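Local coordinates for inositol-1-monophosphatase (Nostoc sp., PDB 5ZHH), which probably hydrolyses inositol monophosphates to free inositol and inorganic phosphate, as other enzymes of the inositol monophosphatase family do, at residues A[126-131]-A[136-141]; A[134-137]-A[142-145]; A[192-197]-A[204-209]; A[218-223]-A[228-233]. All blocks are in the same frame, centred on the assembly; numbering follows the deposited sequence.

Interaction 1 of 4, residues A[126-131]-A[136-141]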
loop_
_atom_site.group_PDB
_atom_site.type_symbol
_atom_site.label_atom_id
_atom_site.label_comp_id
_atom_site.label_asym_id
_atom_site.label_seq_id
_atom_site.Cartn_x
_atom_site.Cartn_y
_atom_site.Cartn_z
ATOM N N GLU A 126 -3.338 8.028 4.800
ATOM C CA GLU A 126 -4.394 8.897 4.298
ATOM C C GLU A 126 -4.054 10.338 4.643
ATOM O O GLU A 126 -3.956 10.692 5.823
ATOM C CB GLU A 126 -5.759 8.497 4.869
ATOM C CG GLU A 126 -6.247 7.175 4.311
ATOM C CD GLU A 126 -7.702 6.911 4.620
ATOM O OE1 GLU A 126 -8.367 6.255 3.792
ATOM O OE2 GLU A 126 -8.181 7.386 5.668
ATOM N N LEU A 127 -3.876 11.158 3.609
ATOM C CA LEU A 127 -3.426 12.538 3.729
ATOM C C LEU A 127 -4.593 13.453 3.369
ATOM O O LEU A 127 -4.989 13.527 2.204
ATOM C CB LEU A 127 -2.226 12.773 2.810
ATOM C CG LEU A 127 -1.687 14.195 2.716
ATOM C CD1 LEU A 127 -1.167 14.623 4.075
ATOM C CD2 LEU A 127 -0.574 14.273 1.646
ATOM N N PHE A 128 -5.156 14.131 4.367
ATOM C CA PHE A 128 -6.255 15.065 4.152
ATOM C C PHE A 128 -5.701 16.482 4.117
ATOM O O PHE A 128 -4.931 16.875 4.999
ATOM C CB PHE A 128 -7.316 14.934 5.250
ATOM C CG PHE A 128 -7.962 13.567 5.318
ATOM C CD1 PHE A 128 -7.389 12.548 6.074
ATOM C CD2 PHE A 128 -9.137 13.307 4.634
ATOM C CE1 PHE A 128 -7.971 11.281 6.132
ATOM C CE2 PHE A 128 -9.741 12.051 4.703
ATOM C CZ PHE A 128 -9.150 11.038 5.445
ATOM N N ARG A 129 -6.094 17.249 3.107
ATOM C CA ARG A 129 -5.546 18.584 2.916
ATOM C C ARG A 129 -6.653 19.542 2.510
ATOM O O ARG A 129 -7.495 19.211 1.670
ATOM C CB ARG A 129 -4.430 18.583 1.856
ATOM C CG ARG A 129 -3.148 17.897 2.322
ATOM C CD ARG A 129 -2.262 17.505 1.147
ATOM N NE ARG A 129 -1.816 18.631 0.331
ATOM C CZ ARG A 129 -2.334 18.927 -0.859
ATOM N NH1 ARG A 129 -3.321 18.186 -1.344
ATOM N NH2 ARG A 129 -1.868 19.951 -1.566
ATOM N N GLY A 130 -6.646 20.726 3.112
ATOM C CA GLY A 130 -7.616 21.746 2.770
ATOM C C GLY A 130 -7.094 23.120 3.107
ATOM O O GLY A 130 -6.312 23.293 4.046
ATOM N N ALA A 131 -7.529 24.105 2.328
ATOM C CA ALA A 131 -7.208 25.499 2.596
ATOM C C ALA A 131 -8.308 26.364 2.006
ATOM O O ALA A 131 -8.918 26.005 0.995
ATOM C CB ALA A 131 -5.840 25.892 2.020
ATOM N N ALA A 136 -10.674 20.696 -0.817
ATOM C CA ALA A 136 -10.343 19.647 0.127
ATOM C C ALA A 136 -10.039 18.367 -0.631
ATOM O O ALA A 136 -10.742 18.017 -1.589
ATOM C CB ALA A 136 -11.492 19.409 1.125
ATOM N N THR A 137 -8.989 17.672 -0.196
ATOM C CA THR A 137 -8.553 16.451 -0.848
ATOM C C THR A 137 -8.155 15.418 0.192
ATOM O O THR A 137 -7.767 15.747 1.317
ATOM C CB THR A 137 -7.340 16.667 -1.774
ATOM O OG1 THR A 137 -6.262 17.222 -1.012
ATOM C CG2 THR A 137 -7.686 17.580 -2.936
ATOM N N ARG A 138 -8.234 14.158 -0.220
ATOM C CA ARG A 138 -7.570 13.059 0.460
ATOM C C ARG A 138 -6.677 12.345 -0.545
ATOM O O ARG A 138 -7.123 11.997 -1.647
ATOM C CB ARG A 138 -8.569 12.093 1.103
ATOM C CG ARG A 138 -7.908 10.844 1.673
ATOM C CD ARG A 138 -8.958 9.837 2.110
ATOM N NE ARG A 138 -9.919 9.560 1.046
ATOM C CZ ARG A 138 -9.770 8.627 0.115
ATOM N NH1 ARG A 138 -8.677 7.875 0.092
ATOM N NH2 ARG A 138 -10.710 8.461 -0.814
ATOM N N ASN A 139 -5.410 12.162 -0.173
ATOM C CA ASN A 139 -4.389 11.638 -1.082
ATOM C C ASN A 139 -4.423 12.364 -2.426
ATOM O O ASN A 139 -4.291 11.760 -3.499
ATOM C CB ASN A 139 -4.527 10.121 -1.236
ATOM C CG ASN A 139 -4.207 9.385 0.062
ATOM O OD1 ASN A 139 -3.752 9.996 1.026
ATOM N ND2 ASN A 139 -4.443 8.078 0.092
ATOM N N ARG A 140 -4.591 13.690 -2.346
ATOM C CA ARG A 140 -4.499 14.609 -3.479
ATOM C C ARG A 140 -5.606 14.383 -4.512
ATOM O O ARG A 140 -5.468 14.751 -5.681
ATOM C CB ARG A 140 -3.104 14.535 -4.120
ATOM C CG ARG A 140 -1.993 14.791 -3.080
ATOM C CD ARG A 140 -0.574 14.771 -3.651
ATOM N NE ARG A 140 0.430 14.843 -2.587
ATOM C CZ ARG A 140 0.989 15.973 -2.157
ATOM N NH1 ARG A 140 0.644 17.135 -2.699
ATOM N NH2 ARG A 140 1.892 15.943 -1.186
ATOM N N ARG A 141 -6.741 13.837 -4.082
ATOM C CA ARG A 141 -7.915 13.773 -4.934
ATOM C C ARG A 141 -9.087 14.391 -4.188
ATOM O O ARG A 141 -9.174 14.249 -2.966
ATOM C CB ARG A 141 -8.233 12.323 -5.338
ATOM C CG ARG A 141 -7.069 11.637 -6.060
ATOM C CD ARG A 141 -7.426 10.280 -6.612
ATOM N NE ARG A 141 -7.723 9.344 -5.530
ATOM C CZ ARG A 141 -6.804 8.685 -4.827
ATOM N NH1 ARG A 141 -5.502 8.807 -5.112
ATOM N NH2 ARG A 141 -7.197 7.868 -3.847
HETATM O O HOH W 1 -4.661 15.231 -0.002
HETATM O O HOH W 2 -6.394 19.886 -1.124
#
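Strands 126-131 and 136-138 run antiparallel, their axes approaching to 4.7 Å at 171°, with R129 and T137 forming the hydrogen-bonded pair (R129 N to T137 O, T137 N to R129 O) and F128-R138 and G130-A136 the non-hydrogen-bonded pairs flanking it. On the face carrying F128 and R138 the two side chains lie alongside each other and point the same way. R138 CG, anti to its own backbone N (chi1 173°), is set over the ring as a CH-pi contact, 4.0 Å from the F128 centroid and displaced toward the rim. Beyond it R138 NH1 comes no closer than 4.1 Å to E126 OE1, which lies well out of the guanidinium plane; only long-range attraction between the charges is likely, and the salt bridge of E126 goes to R202. The motif is a beta hairpin, 126-131 with 135-138, continued by a type I' turn from R138 to R141 in which N139 and R140 take left-handed backbone angles. There the N139 side chain extends the ladder: its OD1 accepts from L127 N at 2.8 Å while N139 N donates to L127 O at 2.8 Å, gripping L127 twice. On the face of R129 and T137, two waters bind T137 OG1, one also bonded to L127 O and R140 N, the other to R129 O. R140 NH1 sits 3.9 Å above the centre of the R129 guanidinium, the two planes 33° apart. E13 of the second subunit forms a salt bridge with R140, probably offsetting the like charges, and R129 NE is hydrogen-bonded to T12 of helix 3-25.

Interaction 2 of 4, residues A[134-137]-A[142-145]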
loop_
_atom_site.group_PDB
_atom_site.type_symbol
_atom_site.label_atom_id
_atom_site.label_comp_id
_atom_site.label_asym_id
_atom_site.label_seq_id
_atom_site.Cartn_x
_atom_site.Cartn_y
_atom_site.Cartn_z
ATOM N N LEU A 134 -9.179 26.779 -1.713
ATOM C CA LEU A 134 -8.348 25.878 -2.493
ATOM C C LEU A 134 -8.892 24.459 -2.569
ATOM O O LEU A 134 -8.329 23.641 -3.304
ATOM C CB LEU A 134 -6.927 25.834 -1.916
ATOM C CG LEU A 134 -6.197 27.180 -1.926
ATOM C CD1 LEU A 134 -4.766 27.005 -1.443
ATOM C CD2 LEU A 134 -6.243 27.810 -3.316
ATOM N N GLY A 135 -9.946 24.141 -1.826
ATOM C CA GLY A 135 -10.565 22.836 -1.897
ATOM C C GLY A 135 -10.032 21.858 -0.860
ATOM O O GLY A 135 -9.072 22.115 -0.129
ATOM N N ALA A 136 -10.674 20.696 -0.817
ATOM C CA ALA A 136 -10.343 19.647 0.127
ATOM C C ALA A 136 -10.039 18.367 -0.631
ATOM O O ALA A 136 -10.742 18.017 -1.589
ATOM C CB ALA A 136 -11.492 19.409 1.125
ATOM N N THR A 137 -8.989 17.672 -0.196
ATOM C CA THR A 137 -8.553 16.451 -0.848
ATOM C C THR A 137 -8.155 15.418 0.192
ATOM O O THR A 137 -7.767 15.747 1.317
ATOM C CB THR A 137 -7.340 16.667 -1.774
ATOM O OG1 THR A 137 -6.262 17.222 -1.012
ATOM C CG2 THR A 137 -7.686 17.580 -2.936
ATOM N N PRO A 142 -9.998 15.067 -4.886
ATOM C CA PRO A 142 -11.054 15.823 -4.200
ATOM C C PRO A 142 -11.951 14.923 -3.365
ATOM O O PRO A 142 -12.247 13.786 -3.735
ATOM C CB PRO A 142 -11.836 16.473 -5.349
ATOM C CG PRO A 142 -10.900 16.445 -6.529
ATOM C CD PRO A 142 -10.005 15.276 -6.348
ATOM N N ILE A 143 -12.388 15.458 -2.228
ATOM C CA ILE A 143 -13.358 14.808 -1.361
ATOM C C ILE A 143 -14.500 15.782 -1.111
ATOM O O ILE A 143 -14.362 16.996 -1.274
ATOM C CB ILE A 143 -12.748 14.357 -0.016
ATOM C CG1 ILE A 143 -12.096 15.554 0.694
ATOM C CG2 ILE A 143 -11.791 13.172 -0.208
ATOM C CD1 ILE A 143 -11.590 15.244 2.095
ATOM N N LYS A 144 -15.645 15.234 -0.711
ATOM C CA LYS A 144 -16.804 16.073 -0.451
ATOM C C LYS A 144 -17.675 15.415 0.610
ATOM O O LYS A 144 -17.659 14.190 0.775
ATOM C CB LYS A 144 -17.591 16.345 -1.739
ATOM C CG LYS A 144 -18.185 15.113 -2.383
ATOM C CD LYS A 144 -18.887 15.473 -3.677
ATOM C CE LYS A 144 -19.539 14.255 -4.312
ATOM N NZ LYS A 144 -20.328 14.642 -5.517
ATOM N N VAL A 145 -18.418 16.253 1.346
ATOM C CA VAL A 145 -19.337 15.749 2.371
ATOM C C VAL A 145 -20.443 14.918 1.723
ATOM O O VAL A 145 -20.694 14.984 0.512
ATOM C CB VAL A 145 -19.929 16.893 3.212
ATOM C CG1 VAL A 145 -18.838 17.655 3.960
ATOM C CG2 VAL A 145 -20.757 17.826 2.343
#
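A136 and I143 make the close side of this contact. I143 N donates to A136 O at 3.1 Å in a nearly straight bond (163° at the hydrogen), although the donor stands 37° above the carbonyl plane and so misses the lone pairs. P142 CA adds a CA-H...O contact there. I143 CG1 lies 3.9 Å from A136 CB, and because CG1 sits between the backbone N and the carbonyl carbon (chi1 56°), CD1 is carried to within 3.9 Å of T137 C. C200 and F128 press on I143, L222 and E225 on the buried A136. With I143 cut back to an alanine, a gap would probably open beside T137 and A136 CB would lose the methylene beside it. The other side is looser: the CB of P142 is directed away from the strand, and the residue is exposed. The type I' turn R138-R141 leads into short strand 141-142, at one border of the eight-stranded sheet within this chain. T137 and P142 form an antiparallel non-hydrogen-bonded pair, so the proline, lacking an N-H, costs no bond here; the one hydrogen bond between the two segments and the apolar packing of I143 carry the contact.

Interaction 3 of 4, residues A[192-197]-A[204-209]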
loop_
_atom_site.group_PDB
_atom_site.type_symbol
_atom_site.label_atom_id
_atom_site.label_comp_id
_atom_site.label_asym_id
_atom_site.label_seq_id
_atom_site.Cartn_x
_atom_site.Cartn_y
_atom_site.Cartn_z
ATOM N N ALA A 192 -9.448 14.618 15.248
ATOM C CA ALA A 192 -9.022 15.121 13.943
ATOM C C ALA A 192 -9.470 14.186 12.828
ATOM O O ALA A 192 -9.997 14.635 11.802
ATOM C CB ALA A 192 -7.503 15.315 13.908
ATOM N N LEU A 193 -9.292 12.876 13.021
ATOM C CA LEU A 193 -9.764 11.925 12.020
ATOM C C LEU A 193 -11.280 11.921 11.922
ATOM O O LEU A 193 -11.824 11.703 10.834
ATOM C CB LEU A 193 -9.242 10.519 12.317
ATOM C CG LEU A 193 -7.763 10.324 11.946
ATOM C CD1 LEU A 193 -7.276 8.926 12.324
ATOM C CD2 LEU A 193 -7.544 10.591 10.459
ATOM N N ASP A 194 -11.979 12.150 13.036
ATOM C CA ASP A 194 -13.430 12.247 12.956
ATOM C C ASP A 194 -13.845 13.391 12.038
ATOM O O ASP A 194 -14.716 13.221 11.182
ATOM C CB ASP A 194 -14.036 12.413 14.353
ATOM C CG ASP A 194 -13.884 11.162 15.207
ATOM O OD1 ASP A 194 -13.675 10.066 14.631
ATOM O OD2 ASP A 194 -14.016 11.259 16.446
ATOM N N LEU A 195 -13.196 14.550 12.168
ATOM C CA LEU A 195 -13.483 15.670 11.274
ATOM C C LEU A 195 -13.157 15.321 9.826
ATOM O O LEU A 195 -13.931 15.638 8.909
ATOM C CB LEU A 195 -12.689 16.895 11.726
ATOM C CG LEU A 195 -13.280 17.544 12.985
ATOM C CD1 LEU A 195 -12.238 18.375 13.709
ATOM C CD2 LEU A 195 -14.463 18.403 12.592
ATOM N N ALA A 196 -12.014 14.663 9.603
ATOM C CA ALA A 196 -11.653 14.219 8.263
ATOM C C ALA A 196 -12.673 13.241 7.697
ATOM O O ALA A 196 -12.921 13.237 6.484
ATOM C CB ALA A 196 -10.261 13.584 8.281
ATOM N N HIS A 197 -13.272 12.402 8.554
ATOM C CA HIS A 197 -14.289 11.468 8.079
ATOM C C HIS A 197 -15.595 12.173 7.719
ATOM O O HIS A 197 -16.307 11.721 6.820
ATOM C CB HIS A 197 -14.554 10.390 9.125
ATOM C CG HIS A 197 -13.427 9.422 9.295
ATOM N ND1 HIS A 197 -12.248 9.513 8.587
ATOM C CD2 HIS A 197 -13.299 8.342 10.102
ATOM C CE1 HIS A 197 -11.443 8.531 8.947
ATOM N NE2 HIS A 197 -12.058 7.807 9.865
ATOM N N ASP A 204 -21.762 11.418 8.610
ATOM C CA ASP A 204 -22.550 12.587 8.262
ATOM C C ASP A 204 -22.397 13.721 9.259
ATOM O O ASP A 204 -22.752 14.854 8.935
ATOM C CB ASP A 204 -24.025 12.194 8.138
ATOM C CG ASP A 204 -24.224 11.044 7.175
ATOM O OD1 ASP A 204 -23.804 11.165 5.996
ATOM O OD2 ASP A 204 -24.773 10.012 7.598
ATOM N N GLY A 205 -21.861 13.454 10.442
ATOM C CA GLY A 205 -21.774 14.482 11.457
ATOM C C GLY A 205 -20.985 14.004 12.653
ATOM O O GLY A 205 -20.838 12.801 12.890
ATOM N N TYR A 206 -20.489 14.976 13.406
ATOM C CA TYR A 206 -19.596 14.752 14.529
ATOM C C TYR A 206 -19.865 15.848 15.550
ATOM O O TYR A 206 -20.102 16.999 15.176
ATOM C CB TYR A 206 -18.130 14.755 14.055
ATOM C CG TYR A 206 -17.098 15.094 15.117
ATOM C CD1 TYR A 206 -16.836 14.226 16.172
ATOM C CD2 TYR A 206 -16.387 16.292 15.059
ATOM C CE1 TYR A 206 -15.885 14.542 17.138
ATOM C CE2 TYR A 206 -15.443 16.615 16.020
ATOM C CZ TYR A 206 -15.199 15.744 17.051
ATOM O OH TYR A 206 -14.271 16.071 18.010
ATOM N N TRP A 207 -19.897 15.479 16.829
ATOM C CA TRP A 207 -19.984 16.465 17.897
ATOM C C TRP A 207 -19.130 15.993 19.061
ATOM O O TRP A 207 -18.944 14.791 19.258
ATOM C CB TRP A 207 -21.433 16.710 18.352
ATOM C CG TRP A 207 -21.926 15.718 19.355
ATOM C CD1 TRP A 207 -21.952 15.865 20.721
ATOM C CD2 TRP A 207 -22.456 14.418 19.082
ATOM N NE1 TRP A 207 -22.474 14.737 21.307
ATOM C CE2 TRP A 207 -22.794 13.833 20.326
ATOM C CE3 TRP A 207 -22.693 13.692 17.906
ATOM C CZ2 TRP A 207 -23.339 12.553 20.428
ATOM C CZ3 TRP A 207 -23.233 12.419 18.009
ATOM C CH2 TRP A 207 -23.554 11.863 19.266
ATOM N N GLU A 208 -18.607 16.946 19.831
ATOM C CA GLU A 208 -17.791 16.575 20.979
ATOM C C GLU A 208 -17.619 17.782 21.890
ATOM O O GLU A 208 -17.650 18.929 21.434
ATOM C CB GLU A 208 -16.415 16.039 20.535
ATOM C CG GLU A 208 -15.647 15.396 21.677
ATOM C CD GLU A 208 -14.496 14.518 21.224
ATOM O OE1 GLU A 208 -14.140 14.525 20.020
ATOM O OE2 GLU A 208 -13.945 13.812 22.091
ATOM N N ARG A 209 -17.458 17.507 23.182
ATOM C CA ARG A 209 -17.076 18.511 24.160
ATOM C C ARG A 209 -15.704 18.176 24.723
ATOM O O ARG A 209 -15.211 17.050 24.592
ATOM C CB ARG A 209 -18.100 18.608 25.301
ATOM C CG ARG A 209 -18.180 17.368 26.173
ATOM C CD ARG A 209 -18.901 17.640 27.490
ATOM N NE ARG A 209 -18.146 18.527 28.370
ATOM C CZ ARG A 209 -17.177 18.125 29.187
ATOM N NH1 ARG A 209 -16.833 16.842 29.244
ATOM N NH2 ARG A 209 -16.549 19.008 29.951
HETATM O O HOH W 3 -13.175 12.047 19.040
#
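D194 is the first residue of helical segment 192-197 to meet strand 205-208, with its methylene as much as its carboxylate. D194 CB lies over one face of the Y206 ring, 4.1 Å from the centroid and 21° off the normal, a CH-pi contact displaced toward CD1. The two side chains cross at about a right angle, and D194 OD2 follows along the same half of the ring to 3.8 Å from Y206 CE1. D194 OD1 accepts a hydrogen bond from S188 OG; a water lies 2.8 Å from both D194 OD2 and E208 OE1, but more acceptors than protons surround it, so both bonds need not exist at once. One residue further, L195 reaches the other half of the ring obliquely: CG is 3.8 Å from Y206 CE2, and CD2 is 3.8 Å from Y206 CD2. The CB of Y206 points toward the helix, and chi1 of 156° lays the ring beside D194 and L195, which would limit its turning. At the far end Y206 OH donates to E208 OE1 over a short 2.5 Å, on the anti side of the carboxylate, holding that end in place. Replacing Y206 by a leucine would remove the hydroxyl and is likely to cost E208 OE1 its hydroxyl donor and D194 CB the flat face beneath it. V157, I245 and A247 also touch Y206, adding apolar contacts around it. Helix 191-199 packed on strand 205-208, in the middle of a mixed five-stranded sheet, is consistent with the alternating layers of the alpha-beta-alpha-beta-alpha sandwich known for inositol monophosphatases.

Interaction 4 of 4, residues A[218-223]-A[228-233]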
loop_
_atom_site.group_PDB
_atom_site.type_symbol
_atom_site.label_atom_id
_atom_site.label_comp_id
_atom_site.label_asym_id
_atom_site.label_seq_id
_atom_site.Cartn_x
_atom_site.Cartn_y
_atom_site.Cartn_z
ATOM N N ALA A 218 -7.298 22.131 12.032
ATOM C CA ALA A 218 -7.075 21.603 10.687
ATOM C C ALA A 218 -8.345 20.985 10.114
ATOM O O ALA A 218 -8.687 21.217 8.948
ATOM C CB ALA A 218 -5.950 20.571 10.700
ATOM N N GLY A 219 -9.070 20.214 10.933
ATOM C CA GLY A 219 -10.270 19.549 10.455
ATOM C C GLY A 219 -11.399 20.503 10.133
ATOM O O GLY A 219 -12.216 20.224 9.251
ATOM N N VAL A 220 -11.463 21.638 10.830
ATOM C CA VAL A 220 -12.556 22.582 10.606
ATOM C C VAL A 220 -12.489 23.150 9.191
ATOM O O VAL A 220 -13.491 23.164 8.465
ATOM C CB VAL A 220 -12.543 23.691 11.675
ATOM C CG1 VAL A 220 -13.388 24.874 11.229
ATOM C CG2 VAL A 220 -13.074 23.145 13.007
ATOM N N ILE A 221 -11.309 23.617 8.769
ATOM C CA ILE A 221 -11.214 24.200 7.432
ATOM C C ILE A 221 -11.328 23.115 6.366
ATOM O O ILE A 221 -11.945 23.327 5.315
ATOM C CB ILE A 221 -9.924 25.036 7.278
ATOM C CG1 ILE A 221 -9.865 25.672 5.886
ATOM C CG2 ILE A 221 -8.670 24.202 7.509
ATOM C CD1 ILE A 221 -11.024 26.620 5.584
ATOM N N LEU A 222 -10.761 21.933 6.629
ATOM C CA LEU A 222 -10.937 20.795 5.731
ATOM C C LEU A 222 -12.411 20.514 5.487
ATOM O O LEU A 222 -12.851 20.368 4.342
ATOM C CB LEU A 222 -10.269 19.555 6.323
ATOM C CG LEU A 222 -10.343 18.295 5.462
ATOM C CD1 LEU A 222 -9.353 18.411 4.293
ATOM C CD2 LEU A 222 -10.065 17.042 6.286
ATOM N N LEU A 223 -13.192 20.443 6.568
ATOM C CA LEU A 223 -14.605 20.120 6.435
ATOM C C LEU A 223 -15.347 21.233 5.711
ATOM O O LEU A 223 -16.179 20.967 4.835
ATOM C CB LEU A 223 -15.213 19.872 7.820
ATOM C CG LEU A 223 -16.726 19.666 7.870
ATOM C CD1 LEU A 223 -17.106 18.527 6.955
ATOM C CD2 LEU A 223 -17.170 19.357 9.297
ATOM N N GLY A 228 -18.967 21.178 4.189
ATOM C CA GLY A 228 -19.647 20.961 5.451
ATOM C C GLY A 228 -19.819 22.236 6.258
ATOM O O GLY A 228 -19.542 23.346 5.800
ATOM N N LYS A 229 -20.280 22.056 7.503
ATOM C CA LYS A 229 -20.623 23.168 8.380
ATOM C C LYS A 229 -20.189 22.869 9.812
ATOM O O LYS A 229 -20.374 21.753 10.307
ATOM C CB LYS A 229 -22.133 23.437 8.332
ATOM C CG LYS A 229 -22.589 24.657 9.088
ATOM C CD LYS A 229 -24.064 24.939 8.812
ATOM C CE LYS A 229 -24.592 26.043 9.712
ATOM N NZ LYS A 229 -25.973 26.466 9.338
ATOM N N VAL A 230 -19.619 23.874 10.480
ATOM C CA VAL A 230 -19.083 23.728 11.833
ATOM C C VAL A 230 -19.589 24.880 12.695
ATOM O O VAL A 230 -19.356 26.049 12.367
ATOM C CB VAL A 230 -17.545 23.695 11.848
ATOM C CG1 VAL A 230 -17.038 23.463 13.262
ATOM C CG2 VAL A 230 -17.023 22.628 10.916
ATOM N N THR A 231 -20.273 24.552 13.798
ATOM C CA THR A 231 -20.840 25.547 14.706
ATOM C C THR A 231 -20.736 25.044 16.143
ATOM O O THR A 231 -20.221 23.953 16.412
ATOM C CB THR A 231 -22.318 25.823 14.394
ATOM O OG1 THR A 231 -23.072 24.629 14.645
ATOM C CG2 THR A 231 -22.513 26.232 12.941
ATOM N N ALA A 232 -21.272 25.837 17.072
ATOM C CA ALA A 232 -21.568 25.344 18.410
ATOM C C ALA A 232 -22.767 24.394 18.357
ATOM O O ALA A 232 -23.402 24.211 17.317
ATOM C CB ALA A 232 -21.855 26.507 19.363
ATOM N N TYR A 233 -23.067 23.767 19.500
ATOM C CA TYR A 233 -24.174 22.814 19.542
ATOM C C TYR A 233 -25.488 23.461 19.109
ATOM O O TYR A 233 -26.302 22.827 18.424
ATOM C CB TYR A 233 -24.329 22.219 20.942
ATOM C CG TYR A 233 -23.326 21.154 21.358
ATOM C CD1 TYR A 233 -22.083 21.009 20.723
ATOM C CD2 TYR A 233 -23.622 20.299 22.412
ATOM C CE1 TYR A 233 -21.178 20.022 21.143
ATOM C CE2 TYR A 233 -22.734 19.335 22.836
ATOM C CZ TYR A 233 -21.515 19.195 22.205
ATOM O OH TYR A 233 -20.654 18.217 22.663
#
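The flat group that works between helix 218-223 and segment 228-233 is the peptide carbonyl of L223: G228 N reaches its oxygen at 2.9 Å from a position tilted 33° from the carbonyl plane, and the side chains that meet are all aliphatic. The one aromatic ring of these residues, Y233, meets W207 of strand 205-208 with steeply inclined planes. In the fold this is an alpha-beta unit of the layered sandwich, helix 213-225 turning back into strand 229-231, an outermost strand of the five-stranded sheet within this chain. The axes of the helical and strand segments come to 8.3 Å with an angle of 137° between their directions. G228 N thus bonds back to the carbonyl of L223, five positions earlier, and closes the backbone at the end of the helix. L223 turns its CG anti to the backbone N (chi1 174°), beside its carbonyl carbon, which sends the branches over the returning chain. CD2 packs against V230 CG2 at 3.7 Å, the side chains crossing at a slant. One turn earlier, V220 CG2 meets V230 CG1 at 4.0 Å, so V230 offers one methyl to each helical residue. I245 lies against both valines and A247 against L223, tying helix and edge strand to strand 245-248, while K229, exposed, leaves the backbone on the side away from the helix. At G228 the backbone itself fills the contact: CA is 3.8 Å from L223 CD1, and a CB there would fall 2.4 Å from that same methyl carbon, a clash.

How the interactions relate
Interactions 1 and 2 overlap in the chain, interactions 3 and 4 follow in series, and the four fall into two pairs. The first two, with centres 7 Å apart, share A136 and T137 on strand 135-138, at one side of the eight-stranded sheet. Interactions 3 and 4, 9 Å apart, both reach the five-stranded sheet, through strands 205-208 and 229-231. Between the sheets lie helices 191-199 and 213-225: L222 touches F128 and A136 of the hairpin and also A196, and A196 in turn meets F128. V145 of interaction 2 packs on L223 and G228 of interaction 4. The pairs stand about 13 to 16 Å apart between centres, so one helical layer joins both sheets into a single compact subunit.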